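Local coordinates for protein UDP-glucose 4-epimerase (Campylobacter jejuni subsp. jejuni serotype O:2, PDB 7K3P) that probably interconverts UDP-glucose and UDP-galactose, and UDP-GlcNAc and UDP-GalNAc, as an NAD-dependent 4-epimerase, at residues Leu108-Asn113 / Asn160-Ser165; Asp238-Arg243 / Phe278-Val283. The protein carries 2 engineered substitutions. One frame throughout, in Å; residues are numbered along the deposited sequence.

Interaction 1 (Leu108-Asn113 / Asn160-Ser165); sequences LKYYMN and NPYGRS. With NAD (nicotinamide-adenine-dinucleotide), chain C.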
loop_
_atom_site.group_PDB
_atom_site.type_symbol
_atom_site.label_atom_id
_atom_site.label_comp_id
_atom_site.label_asym_id
_atom_site.label_seq_id
_atom_site.Cartn_x
_atom_site.Cartn_y
_atom_site.Cartn_z
ATOM N N LEU A 108 -9.823 5.601 5.130
ATOM C CA LEU A 108 -9.045 4.927 6.170
ATOM C C LEU A 108 -9.669 3.587 6.603
ATOM O O LEU A 108 -8.956 2.648 6.977
ATOM C CB LEU A 108 -8.737 5.866 7.353
ATOM C CG LEU A 108 -7.448 6.709 7.218
ATOM C CD1 LEU A 108 -6.238 5.792 7.129
ATOM C CD2 LEU A 108 -7.461 7.659 6.014
ATOM N N LYS A 109 -10.988 3.479 6.514
ATOM C CA LYS A 109 -11.653 2.204 6.797
ATOM C C LYS A 109 -11.189 1.124 5.811
ATOM O O LYS A 109 -11.010 -0.047 6.174
ATOM C CB LYS A 109 -13.178 2.371 6.724
ATOM C CG LYS A 109 -13.958 1.064 6.690
ATOM C CD LYS A 109 -15.480 1.305 6.736
ATOM C CE LYS A 109 -16.241 -0.015 6.776
ATOM N NZ LYS A 109 -17.730 0.149 6.877
ATOM N N TYR A 110 -10.992 1.526 4.562
ATOM C CA TYR A 110 -10.568 0.591 3.521
ATOM C C TYR A 110 -9.096 0.200 3.671
ATOM O O TYR A 110 -8.759 -0.981 3.648
ATOM C CB TYR A 110 -10.948 1.120 2.125
ATOM C CG TYR A 110 -12.409 0.829 1.902
ATOM C CD1 TYR A 110 -13.388 1.496 2.636
ATOM C CD2 TYR A 110 -12.810 -0.183 1.040
ATOM C CE1 TYR A 110 -14.728 1.184 2.486
ATOM C CE2 TYR A 110 -14.140 -0.491 0.881
ATOM C CZ TYR A 110 -15.094 0.191 1.604
ATOM O OH TYR A 110 -16.418 -0.140 1.446
ATOM N N TYR A 111 -8.227 1.179 3.883
ATOM C CA TYR A 111 -6.834 0.860 4.141
ATOM C C TYR A 111 -6.619 0.030 5.414
ATOM O O TYR A 111 -5.698 -0.787 5.460
ATOM C CB TYR A 111 -5.977 2.127 4.163
ATOM C CG TYR A 111 -5.844 2.761 2.794
ATOM C CD1 TYR A 111 -5.199 2.084 1.751
ATOM C CD2 TYR A 111 -6.363 4.027 2.539
ATOM C CE1 TYR A 111 -5.072 2.659 0.485
ATOM C CE2 TYR A 111 -6.244 4.622 1.265
ATOM C CZ TYR A 111 -5.605 3.930 0.252
ATOM O OH TYR A 111 -5.478 4.504 -0.987
ATOM N N MET A 112 -7.443 0.250 6.442
ATOM C CA MET A 112 -7.350 -0.532 7.677
ATOM C C MET A 112 -7.896 -1.946 7.483
ATOM O O MET A 112 -7.218 -2.915 7.789
ATOM C CB MET A 112 -8.087 0.153 8.840
ATOM C CG MET A 112 -7.406 1.430 9.327
ATOM S SD MET A 112 -5.743 1.188 9.998
ATOM C CE MET A 112 -6.117 0.389 11.559
ATOM N N ASN A 113 -9.119 -2.065 6.982
ATOM C CA ASN A 113 -9.762 -3.370 6.954
ATOM C C ASN A 113 -9.244 -4.247 5.813
ATOM O O ASN A 113 -9.221 -5.477 5.910
ATOM C CB ASN A 113 -11.281 -3.240 6.881
ATOM C CG ASN A 113 -11.988 -4.514 7.333
ATOM O OD1 ASN A 113 -11.616 -5.118 8.349
ATOM N ND2 ASN A 113 -12.995 -4.939 6.576
ATOM N N ASN A 160 -9.700 4.744 -6.989
ATOM C CA ASN A 160 -10.360 4.973 -5.711
ATOM C C ASN A 160 -9.645 4.213 -4.602
ATOM O O ASN A 160 -8.816 3.351 -4.883
ATOM C CB ASN A 160 -11.837 4.589 -5.781
ATOM C CG ASN A 160 -12.039 3.186 -6.297
ATOM O OD1 ASN A 160 -11.722 2.208 -5.604
ATOM N ND2 ASN A 160 -12.567 3.070 -7.523
ATOM N N PRO A 161 -9.937 4.557 -3.337
ATOM C CA PRO A 161 -9.193 3.925 -2.242
ATOM C C PRO A 161 -9.464 2.421 -2.146
ATOM O O PRO A 161 -8.557 1.688 -1.738
ATOM C CB PRO A 161 -9.702 4.667 -0.997
ATOM C CG PRO A 161 -10.201 6.032 -1.546
ATOM C CD PRO A 161 -10.811 5.655 -2.873
ATOM N N TYR A 162 -10.666 1.963 -2.502
ATOM C CA TYR A 162 -10.917 0.525 -2.513
ATOM C C TYR A 162 -9.939 -0.160 -3.464
ATOM O O TYR A 162 -9.247 -1.108 -3.081
ATOM C CB TYR A 162 -12.360 0.201 -2.913
ATOM C CG TYR A 162 -12.598 -1.278 -3.227
ATOM C CD1 TYR A 162 -12.528 -2.249 -2.225
ATOM C CD2 TYR A 162 -12.886 -1.698 -4.524
ATOM C CE1 TYR A 162 -12.740 -3.593 -2.504
ATOM C CE2 TYR A 162 -13.104 -3.041 -4.814
ATOM C CZ TYR A 162 -13.036 -3.978 -3.800
ATOM O OH TYR A 162 -13.265 -5.296 -4.098
ATOM N N GLY A 163 -9.867 0.326 -4.702
ATOM C CA GLY A 163 -8.956 -0.253 -5.680
ATOM C C GLY A 163 -7.497 -0.198 -5.251
ATOM O O GLY A 163 -6.747 -1.170 -5.433
ATOM N N ARG A 164 -7.086 0.941 -4.695
ATOM C CA ARG A 164 -5.728 1.093 -4.183
ATOM C C ARG A 164 -5.449 0.147 -3.022
ATOM O O ARG A 164 -4.346 -0.395 -2.915
ATOM C CB ARG A 164 -5.456 2.546 -3.741
ATOM C CG ARG A 164 -5.256 3.512 -4.902
ATOM C CD ARG A 164 -4.861 4.906 -4.454
ATOM N NE ARG A 164 -6.022 5.725 -4.125
ATOM C CZ ARG A 164 -6.749 6.384 -5.029
ATOM N NH1 ARG A 164 -6.429 6.296 -6.312
ATOM N NH2 ARG A 164 -7.798 7.121 -4.656
ATOM N N SER A 165 -6.436 -0.033 -2.142
ATOM C CA SER A 165 -6.234 -0.852 -0.943
ATOM C C SER A 165 -5.988 -2.312 -1.320
ATOM O O SER A 165 -5.254 -3.025 -0.637
ATOM C CB SER A 165 -7.422 -0.740 0.033
ATOM O OG SER A 165 -8.563 -1.454 -0.408
HETATM P PA NAD C . -18.834 -9.908 1.725
HETATM O O1A NAD C . -19.012 -8.643 2.528
HETATM O O2A NAD C . -20.135 -10.650 1.599
HETATM O O5B NAD C . -17.811 -10.884 2.428
HETATM C C5B NAD C . -16.860 -10.330 3.291
HETATM C C4B NAD C . -16.774 -11.151 4.517
HETATM O O4B NAD C . -15.617 -10.869 5.251
HETATM C C3B NAD C . -17.999 -10.898 5.450
HETATM O O3B NAD C . -18.760 -12.087 5.886
HETATM C C2B NAD C . -17.410 -10.003 6.566
HETATM O O2B NAD C . -18.049 -10.137 7.763
HETATM C C1B NAD C . -16.007 -10.521 6.582
HETATM N N9A NAD C . -15.061 -9.570 7.187
HETATM C C8A NAD C . -14.863 -8.287 6.823
HETATM N N7A NAD C . -13.939 -7.715 7.610
HETATM C C5A NAD C . -13.509 -8.612 8.505
HETATM C C6A NAD C . -12.582 -8.586 9.560
HETATM N N6A NAD C . -11.838 -7.379 9.835
HETATM N N1A NAD C . -12.363 -9.696 10.292
HETATM C C2A NAD C . -13.031 -10.840 10.062
HETATM N N3A NAD C . -13.961 -10.904 9.052
HETATM C C4A NAD C . -14.214 -9.818 8.265
HETATM O O3 NAD C . -18.256 -9.499 0.301
HETATM P PN NAD C . -18.178 -10.485 -0.928
HETATM O O1N NAD C . -18.434 -11.914 -0.485
HETATM O O2N NAD C . -19.209 -10.050 -1.924
HETATM O O5D NAD C . -16.731 -10.357 -1.552
HETATM C C5D NAD C . -15.671 -11.039 -0.923
HETATM C C4D NAD C . -14.331 -10.673 -1.539
HETATM O O4D NAD C . -14.383 -10.731 -2.948
HETATM C C3D NAD C . -13.782 -9.321 -1.098
HETATM O O3D NAD C . -12.425 -9.410 -0.926
HETATM C C2D NAD C . -14.007 -8.417 -2.235
HETATM O O2D NAD C . -13.127 -7.357 -2.299
HETATM C C1D NAD C . -13.920 -9.410 -3.425
HETATM N N1N NAD C . -14.654 -8.961 -4.697
HETATM C C2N NAD C . -16.034 -8.944 -4.619
HETATM C C3N NAD C . -16.769 -8.554 -5.734
HETATM C C7N NAD C . -18.274 -8.530 -5.663
HETATM O O7N NAD C . -18.874 -8.820 -4.640
HETATM N N7N NAD C . -19.007 -8.146 -6.823
HETATM C C4N NAD C . -16.112 -8.201 -6.899
HETATM C C5N NAD C . -14.738 -8.222 -6.963
HETATM C C6N NAD C . -13.982 -8.608 -5.848
#
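Y110 and Y111 of helix 107-127 pack against the first turn of helix 161-179, within the Rossmann-type fold of the short-chain dehydrogenase/reductase superfamily. The two segments run nearly parallel, their axes inclined by 18°. Y110 and Y162 meet edge to edge, CD2 of Y110 lying 3.9 Å from CD1 of Y162. With its CG anti to the carbonyl carbon (chi1 -69°), Y111 brings its ring obliquely onto CA of S165 and CB of P161, and its OH approaches CB of R164 at 3.4 Å. That hydroxyl is hydrogen-bonded to D175 of the second subunit, which also forms a salt bridge with NE of R164, so this side of the contact belongs to the dimer interface. OH of Y110 is hydrogen-bonded to E102 and to the backbone N of E99. N160 caps the second helix, its OD1 accepting from N of G163 at 2.8 Å. Y162 and K166 have the spacing of the YxxxK signature, and both bind NAD: OH of Y162 is hydrogen-bonded to O2D of the nicotinamide ribose at 2.7 Å, and either could donate. On the adenine, the N113 amide makes a paired grip, OD1 accepting from N6A at 2.7 Å while ND2 donates to N7A.

Interaction 2 (Asp238-Arg243 / Phe278-Val283); sequences DGTCIR and FSVKEV. With ACT (acetate ion), chain G.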
loop_
_atom_site.group_PDB
_atom_site.type_symbol
_atom_site.label_atom_id
_atom_site.label_comp_id
_atom_site.label_asym_id
_atom_site.label_seq_id
_atom_site.Cartn_x
_atom_site.Cartn_y
_atom_site.Cartn_z
ATOM N N ASP A 238 -25.931 -4.796 -29.967
ATOM C CA ASP A 238 -27.238 -4.142 -29.931
ATOM C C ASP A 238 -27.178 -2.626 -29.667
ATOM O O ASP A 238 -28.200 -2.009 -29.363
ATOM C CB ASP A 238 -28.159 -4.830 -28.915
ATOM C CG ASP A 238 -27.644 -4.720 -27.479
ATOM O OD1 ASP A 238 -26.870 -3.790 -27.177
ATOM O OD2 ASP A 238 -28.031 -5.558 -26.644
ATOM N N GLY A 239 -25.990 -2.034 -29.776
ATOM C CA GLY A 239 -25.833 -0.605 -29.557
ATOM C C GLY A 239 -25.705 -0.154 -28.104
ATOM O O GLY A 239 -25.459 1.021 -27.852
ATOM N N THR A 240 -25.875 -1.068 -27.146
ATOM C CA THR A 240 -25.747 -0.707 -25.731
ATOM C C THR A 240 -24.412 -1.188 -25.151
ATOM O O THR A 240 -23.702 -1.977 -25.786
ATOM C CB THR A 240 -26.926 -1.221 -24.872
ATOM O OG1 THR A 240 -26.944 -2.657 -24.860
ATOM C CG2 THR A 240 -28.257 -0.697 -25.412
ATOM N N CYS A 241 -24.068 -0.699 -23.957
ATOM C CA CYS A 241 -22.788 -1.028 -23.331
ATOM C C CYS A 241 -22.665 -2.519 -22.989
ATOM O O CYS A 241 -23.640 -3.163 -22.616
ATOM C CB CYS A 241 -22.570 -0.175 -22.062
ATOM S SG CYS A 241 -22.073 1.538 -22.463
ATOM N N ILE A 242 -21.450 -3.044 -23.125
ATOM C CA ILE A 242 -21.151 -4.422 -22.764
ATOM C C ILE A 242 -20.266 -4.450 -21.509
ATOM O O ILE A 242 -19.203 -3.823 -21.461
ATOM C CB ILE A 242 -20.456 -5.162 -23.931
ATOM C CG1 ILE A 242 -21.435 -5.298 -25.108
ATOM C CG2 ILE A 242 -19.959 -6.539 -23.474
ATOM C CD1 ILE A 242 -20.841 -5.914 -26.359
ATOM N N ARG A 243 -20.719 -5.166 -20.486
ATOM C CA ARG A 243 -19.954 -5.261 -19.245
ATOM C C ARG A 243 -19.831 -6.704 -18.773
ATOM O O ARG A 243 -20.514 -7.593 -19.278
ATOM C CB ARG A 243 -20.587 -4.398 -18.145
ATOM C CG ARG A 243 -20.507 -2.900 -18.430
ATOM C CD ARG A 243 -19.058 -2.444 -18.533
ATOM N NE ARG A 243 -18.944 -0.988 -18.645
ATOM C CZ ARG A 243 -18.954 -0.311 -19.791
ATOM N NH1 ARG A 243 -19.086 -0.946 -20.949
ATOM N NH2 ARG A 243 -18.830 1.015 -19.781
ATOM N N PHE A 278 -22.005 -9.003 -21.215
ATOM C CA PHE A 278 -23.436 -8.955 -21.495
ATOM C C PHE A 278 -23.794 -7.488 -21.719
ATOM O O PHE A 278 -23.191 -6.609 -21.098
ATOM C CB PHE A 278 -24.232 -9.519 -20.311
ATOM C CG PHE A 278 -23.856 -10.946 -19.952
ATOM C CD1 PHE A 278 -24.437 -12.025 -20.617
ATOM C CD2 PHE A 278 -22.911 -11.201 -18.963
ATOM C CE1 PHE A 278 -24.092 -13.342 -20.289
ATOM C CE2 PHE A 278 -22.553 -12.520 -18.619
ATOM C CZ PHE A 278 -23.149 -13.589 -19.280
ATOM N N SER A 279 -24.761 -7.219 -22.596
ATOM C CA SER A 279 -25.149 -5.840 -22.890
ATOM C C SER A 279 -26.230 -5.369 -21.919
ATOM O O SER A 279 -26.856 -6.185 -21.226
ATOM C CB SER A 279 -25.634 -5.707 -24.339
ATOM O OG SER A 279 -26.930 -6.247 -24.485
ATOM N N VAL A 280 -26.426 -4.052 -21.855
ATOM C CA VAL A 280 -27.451 -3.454 -21.001
ATOM C C VAL A 280 -28.821 -3.974 -21.408
ATOM O O VAL A 280 -29.662 -4.292 -20.569
ATOM C CB VAL A 280 -27.453 -1.912 -21.128
ATOM C CG1 VAL A 280 -28.590 -1.309 -20.315
ATOM C CG2 VAL A 280 -26.098 -1.330 -20.690
ATOM N N LYS A 281 -29.030 -4.047 -22.715
ATOM C CA LYS A 281 -30.286 -4.494 -23.286
ATOM C C LYS A 281 -30.544 -5.966 -22.935
ATOM O O LYS A 281 -31.658 -6.344 -22.551
ATOM C CB LYS A 281 -30.223 -4.306 -24.800
ATOM C CG LYS A 281 -31.539 -3.951 -25.462
ATOM C CD LYS A 281 -31.356 -3.820 -26.989
ATOM C CE LYS A 281 -32.699 -3.850 -27.729
ATOM N NZ LYS A 281 -32.608 -3.405 -29.159
ATOM N N GLU A 282 -29.509 -6.795 -23.051
ATOM C CA GLU A 282 -29.628 -8.207 -22.688
ATOM C C GLU A 282 -30.022 -8.383 -21.217
ATOM O O GLU A 282 -30.954 -9.135 -20.893
ATOM C CB GLU A 282 -28.326 -8.946 -22.999
ATOM C CG GLU A 282 -28.094 -9.168 -24.507
ATOM C CD GLU A 282 -26.669 -9.609 -24.835
ATOM O OE1 GLU A 282 -25.788 -9.470 -23.954
ATOM O OE2 GLU A 282 -26.427 -10.086 -25.973
ATOM N N VAL A 283 -29.323 -7.670 -20.334
ATOM C CA VAL A 283 -29.579 -7.767 -18.905
ATOM C C VAL A 283 -30.999 -7.321 -18.555
ATOM O O VAL A 283 -31.671 -7.933 -17.719
ATOM C CB VAL A 283 -28.537 -6.958 -18.090
ATOM C CG1 VAL A 283 -28.951 -6.866 -16.636
ATOM C CG2 VAL A 283 -27.149 -7.607 -18.227
HETATM C C ACT G . -18.336 1.828 -16.584
HETATM O O ACT G . -18.648 2.759 -17.377
HETATM O OXT ACT G . -19.104 0.835 -16.518
HETATM C CH3 ACT G . -17.108 1.901 -15.731
#
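The hydroxyl OG of S279 is held from two directions: it donates to OD2 of D238 over a short 2.5 Å, and it accepts from the backbone N of E282. The first bond reaches the syn side of OD2, 18° out of the carboxylate plane, and ties the turn at D238 to the start of helix 280-291. The second is half of a capping box, completed when OE1 of E282 accepts from N of S279 at 2.8 Å. The other carboxylate oxygen, OD1 of D238, takes both N and OG1 of T240, the former closing an Asx turn; together these bonds should fix the rotation of the carboxylate. OG1 of T240 then accepts from N of K281 at 3.3 Å, so a second amide of the first helical turn is met by a side chain. The aliphatic part of K281 runs alongside D238, the two chains pointing opposite ways, with CB of K281 3.1 Å from OD2.

Beyond the turn the backbones join as antiparallel strands. R243 and F278 form a hydrogen-bonded pair, in which F278 N reaches R243 O at 2.8 Å and R243 N donates to F278 O at 2.9 Å; a CA-H...O contact from I242 CA to F278 O adds to it. The bend at chi2 of R243 (-61°) curls its chain back, letting NH1 donate to O of I242 while NE and NH2 bind the two oxygens of an acetate, probably from the crystallisation liquor, NE at 2.8 Å from OXT.

Strand 309-312 pairs in parallel with 242-246; I242 touches V309 and I311, and R243 touches L310. F278 leans on L330 and I333 of helix 330-343, and V280 on L212 of helix 212-220.

In the fold
Both segments of interaction 1 precede those of interaction 2 in the chain, and the two contacts do not touch: their centres lie 30 Å apart and their nearest atoms about 13 Å. Interaction 1 belongs to the nucleotide-binding part of the fold and supplies N113 and Y162 to the NAD pocket, besides its role in the dimer interface. Interaction 2 lies in the part of the enzyme that, in related epimerases, takes up the UDP-sugar, and no other protein chain of the assembly touches it. Its R243 side chain is about 12 Å from NAD; in such relatives the corresponding arginine contacts the UDP-sugar phosphates, so the acetate may mark that site.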